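Local structure of cellobiose 2-epimerase (Ruminococcus albus, 3VW5) at residues A[331-336]-A[376-381]; A[350-355]-A[360-365]. The protein catalyses the reversible epimerization of cellobiose to 4-O-beta-D-glucopyranosyl-D-mannose, inverting C2 of an unmodified reducing-end sugar. The protein carries 2 engineered substitutions. All coordinates share one frame; numbering follows the deposited sequence.

Interaction 1. Residues A[331-336]-A[376-381]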
loop_
_atom_site.group_PDB
_atom_site.type_symbol
_atom_site.label_atom_id
_atom_site.label_comp_id
_atom_site.label_asym_id
_atom_site.label_seq_id
_atom_site.Cartn_x
_atom_site.Cartn_y
_atom_site.Cartn_z
ATOM N N SER A 331 -20.611 5.005 -4.342
ATOM C CA SER A 331 -20.890 5.802 -3.177
ATOM C C SER A 331 -19.576 6.328 -2.594
ATOM O O SER A 331 -19.429 7.530 -2.347
ATOM C CB SER A 331 -21.656 4.944 -2.170
ATOM O OG SER A 331 -22.126 5.717 -1.086
ATOM N N VAL A 332 -18.612 5.435 -2.395
ATOM C CA VAL A 332 -17.337 5.842 -1.824
ATOM C C VAL A 332 -16.644 6.834 -2.745
ATOM O O VAL A 332 -16.116 7.858 -2.305
ATOM C CB VAL A 332 -16.421 4.638 -1.564
ATOM C CG1 VAL A 332 -15.035 5.104 -1.151
ATOM C CG2 VAL A 332 -17.027 3.761 -0.503
ATOM N N TRP A 333 -16.651 6.534 -4.032
ATOM C CA TRP A 333 -16.077 7.463 -5.003
ATOM C C TRP A 333 -16.789 8.828 -5.000
ATOM O O TRP A 333 -16.137 9.881 -4.959
ATOM C CB TRP A 333 -16.081 6.847 -6.397
ATOM C CG TRP A 333 -15.793 7.817 -7.473
ATOM C CD1 TRP A 333 -16.600 8.136 -8.523
ATOM C CD2 TRP A 333 -14.606 8.605 -7.621
ATOM N NE1 TRP A 333 -15.989 9.072 -9.316
ATOM C CE2 TRP A 333 -14.764 9.378 -8.786
ATOM C CE3 TRP A 333 -13.424 8.725 -6.884
ATOM C CZ2 TRP A 333 -13.789 10.266 -9.233
ATOM C CZ3 TRP A 333 -12.451 9.604 -7.329
ATOM C CH2 TRP A 333 -12.643 10.366 -8.495
ATOM N N GLU A 334 -18.121 8.813 -5.033
ATOM C CA GLU A 334 -18.883 10.061 -4.994
ATOM C C GLU A 334 -18.431 10.910 -3.806
ATOM O O GLU A 334 -18.261 12.130 -3.923
ATOM C CB GLU A 334 -20.393 9.805 -4.957
ATOM C CG GLU A 334 -20.969 9.249 -6.269
ATOM C CD GLU A 334 -20.845 10.216 -7.455
ATOM O OE1 GLU A 334 -20.719 9.735 -8.622
ATOM O OE2 GLU A 334 -20.881 11.460 -7.225
ATOM N N ASN A 335 -18.198 10.257 -2.673
ATOM C CA ASN A 335 -17.789 10.976 -1.471
ATOM C C ASN A 335 -16.312 11.364 -1.438
ATOM O O ASN A 335 -15.946 12.348 -0.798
ATOM C CB ASN A 335 -18.217 10.221 -0.219
ATOM C CG ASN A 335 -19.715 10.247 -0.025
ATOM O OD1 ASN A 335 -20.255 11.164 0.588
ATOM N ND2 ASN A 335 -20.405 9.254 -0.572
ATOM N N ILE A 336 -15.467 10.609 -2.134
ATOM C CA ILE A 336 -14.100 11.052 -2.372
ATOM C C ILE A 336 -14.121 12.404 -3.116
ATOM O O ILE A 336 -13.405 13.340 -2.747
ATOM C CB ILE A 336 -13.301 10.011 -3.176
ATOM C CG1 ILE A 336 -13.003 8.787 -2.314
ATOM C CG2 ILE A 336 -12.001 10.597 -3.701
ATOM C CD1 ILE A 336 -12.390 7.648 -3.107
ATOM N N GLY A 376 -3.432 6.637 -6.520
ATOM C CA GLY A 376 -2.941 6.204 -7.822
ATOM C C GLY A 376 -3.387 4.794 -8.188
ATOM O O GLY A 376 -3.951 4.558 -9.267
ATOM N N ARG A 377 -3.168 3.844 -7.283
ATOM C CA ARG A 377 -3.539 2.465 -7.588
ATOM C C ARG A 377 -5.033 2.311 -7.868
ATOM O O ARG A 377 -5.416 1.596 -8.787
ATOM C CB ARG A 377 -3.083 1.494 -6.504
ATOM C CG ARG A 377 -3.103 0.048 -6.981
ATOM C CD ARG A 377 -2.369 -0.874 -6.022
ATOM N NE ARG A 377 -2.950 -0.830 -4.683
ATOM C CZ ARG A 377 -2.480 -1.495 -3.636
ATOM N NH1 ARG A 377 -1.422 -2.285 -3.765
ATOM N NH2 ARG A 377 -3.076 -1.376 -2.459
ATOM N N MET A 378 -5.873 2.998 -7.093
ATOM C CA MET A 378 -7.326 2.920 -7.301
ATOM C C MET A 378 -7.731 3.378 -8.704
ATOM O O MET A 378 -8.551 2.745 -9.374
ATOM C CB MET A 378 -8.074 3.747 -6.255
ATOM C CG MET A 378 -9.582 3.736 -6.414
ATOM S SD MET A 378 -10.277 5.318 -5.911
ATOM C CE MET A 378 -9.553 6.423 -7.128
ATOM N N CYS A 379 -7.155 4.487 -9.145
ATOM C CA CYS A 379 -7.480 4.996 -10.462
ATOM C C CYS A 379 -7.131 3.942 -11.510
ATOM O O CYS A 379 -7.990 3.552 -12.324
ATOM C CB CYS A 379 -6.782 6.328 -10.718
ATOM S SG CYS A 379 -7.279 7.620 -9.535
ATOM N N MET A 380 -5.896 3.445 -11.450
ATOM C CA MET A 380 -5.430 2.448 -12.405
ATOM C C MET A 380 -6.196 1.143 -12.341
ATOM O O MET A 380 -6.479 0.541 -13.379
ATOM C CB MET A 380 -3.937 2.211 -12.244
ATOM C CG MET A 380 -3.175 3.497 -12.407
ATOM S SD MET A 380 -1.397 3.350 -12.304
ATOM C CE MET A 380 -1.024 4.451 -10.930
ATOM N N GLU A 381 -6.553 0.704 -11.141
ATOM C CA GLU A 381 -7.253 -0.565 -11.006
ATOM C C GLU A 381 -8.648 -0.473 -11.597
ATOM O O GLU A 381 -9.169 -1.449 -12.141
ATOM C CB GLU A 381 -7.317 -1.002 -9.541
ATOM C CG GLU A 381 -6.071 -1.721 -9.029
ATOM C CD GLU A 381 -5.927 -3.162 -9.548
ATOM O OE1 GLU A 381 -6.964 -3.826 -9.832
ATOM O OE2 GLU A 381 -4.764 -3.633 -9.658
#
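Between the helical segments 331-336 and 376-381 the CA atoms of W333 and M378 come nearest, 10.1 Å apart, and at that spacing only side chains can bridge the gap. The bridge is thin and wholly apolar, with M378 reaching across from 376-381 to meet two residues of 331-336. With its CG anti to the backbone N (chi1 179°), M378 runs straight out from its helix and then folds near the thioether. Its terminal CE lies 4.3 Å from CZ3 on the six-membered part of the W333 indole and approaches that ring obliquely. One bond further in, M378 SD comes 4.2 Å from CD1 of I336, the end of an extended isoleucine branch. Flexible thioether, indole and methyl thus share one junction by van der Waals contact. The polar end of the indole is held elsewhere, by a hydrogen bond from W333 NE1 to E5 OE1. Helix 2-19 flanks the junction, touching W333 and C379 through I6, while V310 of helix 303-318 and W349 of a loop also pack on M378. Beyond it, R377 forms salt bridges with E187, E246 and E308, consistent with helix 373-385 belonging to the inner ring of the (alpha/alpha)6 barrel.

Interaction 2. Residues A[350-355]-A[360-365]; sequences YSEVTF and HDYKET
E352 and H360 are joined twice, through backbone and side chain, and this double link is the polar heart of the contact. In the backbone, H360 N donates to E352 O over 2.8 Å in a nearly straight bond. In the side chains, H360 ND1 donates to E352 OE1, also at 2.8 Å, with an N-H...O angle of 145°. The carboxylate offers its anti lone pair, and its plane stands 76° from that of the imidazole, which meets the oxygen at its edge. H360 CG lies anti to its own carbonyl carbon (chi1 -76°), a rotation that swings the ring across the E352 side chain and brings ND1 to OE1. Replacing H360 by an alanine would probably leave E352 OE1 without this donor and open a gap beside the T354 methyl.

Waters make up for the irregular pairing. One accepts from E352 N and donates to H360 O, taking the place of a direct return bond; a second links S351 N to K363 O in the same manner, and a third joins S351 OG to E364 O.

Van der Waals contacts fill in between. T354 CG2 packs 3.6 Å from H360 NE2, while T354 OG1 accepts from T358 N in the connecting loop. S351 CB meets K363 CB at 3.5 Å, and the bent lysine chain passes its CG 3.5 Å from E352 OE1.

Charge adds a looser term: K363 NZ stays 4.3 Å from E352 OE2, beyond a salt bridge, though its field may still favour the carboxylate's ionised form. H360 through K363 form a type I beta turn. The whole is an irregular, hairpin-like excursion at the surface, with strand 352-353 paired on its other edge to strand 296-302.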
loop_
_atom_site.group_PDB
_atom_site.type_symbol
_atom_site.label_atom_id
_atom_site.label_comp_id
_atom_site.label_asym_id
_atom_site.label_seq_id
_atom_site.Cartn_x
_atom_site.Cartn_y
_atom_site.Cartn_z
ATOM N N TYR A 350 -6.977 15.401 0.464
ATOM C CA TYR A 350 -6.803 15.543 1.896
ATOM C C TYR A 350 -6.500 14.189 2.527
ATOM O O TYR A 350 -7.087 13.169 2.152
ATOM C CB TYR A 350 -8.063 16.108 2.540
ATOM C CG TYR A 350 -8.341 17.544 2.220
ATOM C CD1 TYR A 350 -7.665 18.569 2.881
ATOM C CD2 TYR A 350 -9.302 17.885 1.282
ATOM C CE1 TYR A 350 -7.940 19.896 2.603
ATOM C CE2 TYR A 350 -9.581 19.202 0.990
ATOM C CZ TYR A 350 -8.904 20.203 1.659
ATOM O OH TYR A 350 -9.190 21.510 1.385
ATOM N N SER A 351 -5.591 14.197 3.493
ATOM C CA SER A 351 -5.260 13.016 4.288
ATOM C C SER A 351 -6.456 12.431 5.071
ATOM O O SER A 351 -6.778 11.243 4.939
ATOM C CB SER A 351 -4.137 13.372 5.259
ATOM O OG SER A 351 -3.580 12.218 5.842
ATOM N N GLU A 352 -7.106 13.272 5.882
ATOM C CA GLU A 352 -8.172 12.825 6.784
ATOM C C GLU A 352 -9.346 13.812 6.871
ATOM O O GLU A 352 -9.171 15.002 7.150
ATOM C CB GLU A 352 -7.611 12.546 8.192
ATOM C CG GLU A 352 -6.757 11.279 8.284
ATOM C CD GLU A 352 -6.110 11.059 9.653
ATOM O OE1 GLU A 352 -6.318 11.876 10.578
ATOM O OE2 GLU A 352 -5.378 10.053 9.820
ATOM N N VAL A 353 -10.554 13.311 6.642
ATOM C CA VAL A 353 -11.735 14.145 6.801
ATOM C C VAL A 353 -12.729 13.499 7.757
ATOM O O VAL A 353 -13.041 12.316 7.609
ATOM C CB VAL A 353 -12.441 14.415 5.466
ATOM C CG1 VAL A 353 -13.629 15.335 5.697
ATOM C CG2 VAL A 353 -11.480 15.035 4.483
ATOM N N THR A 354 -13.222 14.284 8.722
ATOM C CA THR A 354 -14.198 13.821 9.726
ATOM C C THR A 354 -15.519 13.374 9.111
ATOM O O THR A 354 -15.844 13.706 7.966
ATOM C CB THR A 354 -14.544 14.918 10.780
ATOM O OG1 THR A 354 -15.294 15.969 10.163
ATOM C CG2 THR A 354 -13.303 15.489 11.456
ATOM N N PHE A 355 -16.289 12.629 9.899
ATOM C CA PHE A 355 -17.611 12.165 9.504
ATOM C C PHE A 355 -18.519 13.339 9.121
ATOM O O PHE A 355 -19.462 13.196 8.334
ATOM C CB PHE A 355 -18.215 11.393 10.667
ATOM C CG PHE A 355 -19.469 10.666 10.322
ATOM C CD1 PHE A 355 -19.413 9.417 9.716
ATOM C CD2 PHE A 355 -20.706 11.212 10.619
ATOM C CE1 PHE A 355 -20.557 8.728 9.410
ATOM C CE2 PHE A 355 -21.860 10.533 10.302
ATOM C CZ PHE A 355 -21.785 9.285 9.698
ATOM N N HIS A 360 -8.833 17.351 8.693
ATOM C CA HIS A 360 -7.910 17.488 9.809
ATOM C C HIS A 360 -6.768 18.347 9.330
ATOM O O HIS A 360 -5.932 17.901 8.553
ATOM C CB HIS A 360 -7.344 16.132 10.227
ATOM C CG HIS A 360 -8.295 15.276 10.999
ATOM N ND1 HIS A 360 -7.985 13.988 11.381
ATOM C CD2 HIS A 360 -9.542 15.516 11.471
ATOM C CE1 HIS A 360 -8.998 13.472 12.053
ATOM N NE2 HIS A 360 -9.957 14.379 12.122
ATOM N N ASP A 361 -6.718 19.579 9.806
ATOM C CA ASP A 361 -5.730 20.534 9.327
ATOM C C ASP A 361 -4.332 20.259 9.874
ATOM O O ASP A 361 -3.420 21.063 9.684
ATOM C CB ASP A 361 -6.179 21.974 9.649
ATOM C CG ASP A 361 -6.091 22.320 11.155
ATOM O OD1 ASP A 361 -6.126 23.531 11.474
ATOM O OD2 ASP A 361 -5.977 21.408 12.011
ATOM N N TYR A 362 -4.162 19.134 10.556
ATOM C CA TYR A 362 -2.849 18.782 11.091
ATOM C C TYR A 362 -2.195 17.586 10.387
ATOM O O TYR A 362 -1.152 17.100 10.822
ATOM C CB TYR A 362 -2.930 18.519 12.597
ATOM C CG TYR A 362 -3.956 17.479 12.985
ATOM C CD1 TYR A 362 -5.274 17.836 13.262
ATOM C CD2 TYR A 362 -3.611 16.141 13.078
ATOM C CE1 TYR A 362 -6.216 16.878 13.625
ATOM C CE2 TYR A 362 -4.537 15.179 13.434
ATOM C CZ TYR A 362 -5.835 15.544 13.709
ATOM O OH TYR A 362 -6.752 14.572 14.075
ATOM N N LYS A 363 -2.820 17.108 9.317
ATOM C CA LYS A 363 -2.277 15.995 8.545
ATOM C C LYS A 363 -1.697 16.546 7.249
ATOM O O LYS A 363 -2.393 17.238 6.503
ATOM C CB LYS A 363 -3.362 14.950 8.239
ATOM C CG LYS A 363 -3.944 14.244 9.451
ATOM C CD LYS A 363 -2.871 13.652 10.326
ATOM C CE LYS A 363 -2.338 12.335 9.767
ATOM N NZ LYS A 363 -1.460 11.658 10.778
ATOM N N GLU A 364 -0.431 16.247 6.982
ATOM C CA GLU A 364 0.251 16.771 5.794
ATOM C C GLU A 364 -0.331 16.233 4.484
ATOM O O GLU A 364 -0.940 15.154 4.457
ATOM C CB GLU A 364 1.748 16.461 5.849
ATOM C CG GLU A 364 2.234 16.061 7.232
ATOM C CD GLU A 364 2.131 14.569 7.473
ATOM O OE1 GLU A 364 1.367 14.149 8.380
ATOM O OE2 GLU A 364 2.818 13.823 6.745
ATOM N N THR A 365 -0.126 16.984 3.402
ATOM C CA THR A 365 -0.562 16.567 2.070
ATOM C C THR A 365 0.383 15.501 1.498
ATOM O O THR A 365 -0.038 14.569 0.822
ATOM C CB THR A 365 -0.603 17.766 1.114
ATOM O OG1 THR A 365 -1.334 18.830 1.729
ATOM C CG2 THR A 365 -1.297 17.403 -0.178
HETATM O O HOH W 1 -1.140 13.080 6.261
HETATM O O HOH W 2 -4.351 16.767 4.589
HETATM O O HOH W 3 -6.586 16.101 6.175
#

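In the fold
Interactions 1 and 2 show how burial and chemistry go together in one chain. Their centres lie about 17 Å apart and their nearest atoms about 7 Å apart, so they do not touch. Interaction 1 is buried between helices 323-340 and 373-385 and relies on a little apolar packing. Interaction 2, near the surface, buries almost four times the area and depends on directed bonds, water bridges and loosely placed charges. They share no helix or strand, yet the chain connects them: leaving helix 323-340, it passes through strand 352-353 and the returning loop of interaction 2 before entering helix 373-385. A long connection between two barrel helices is thus ordered locally, while the two helices it joins meet in a buried contact.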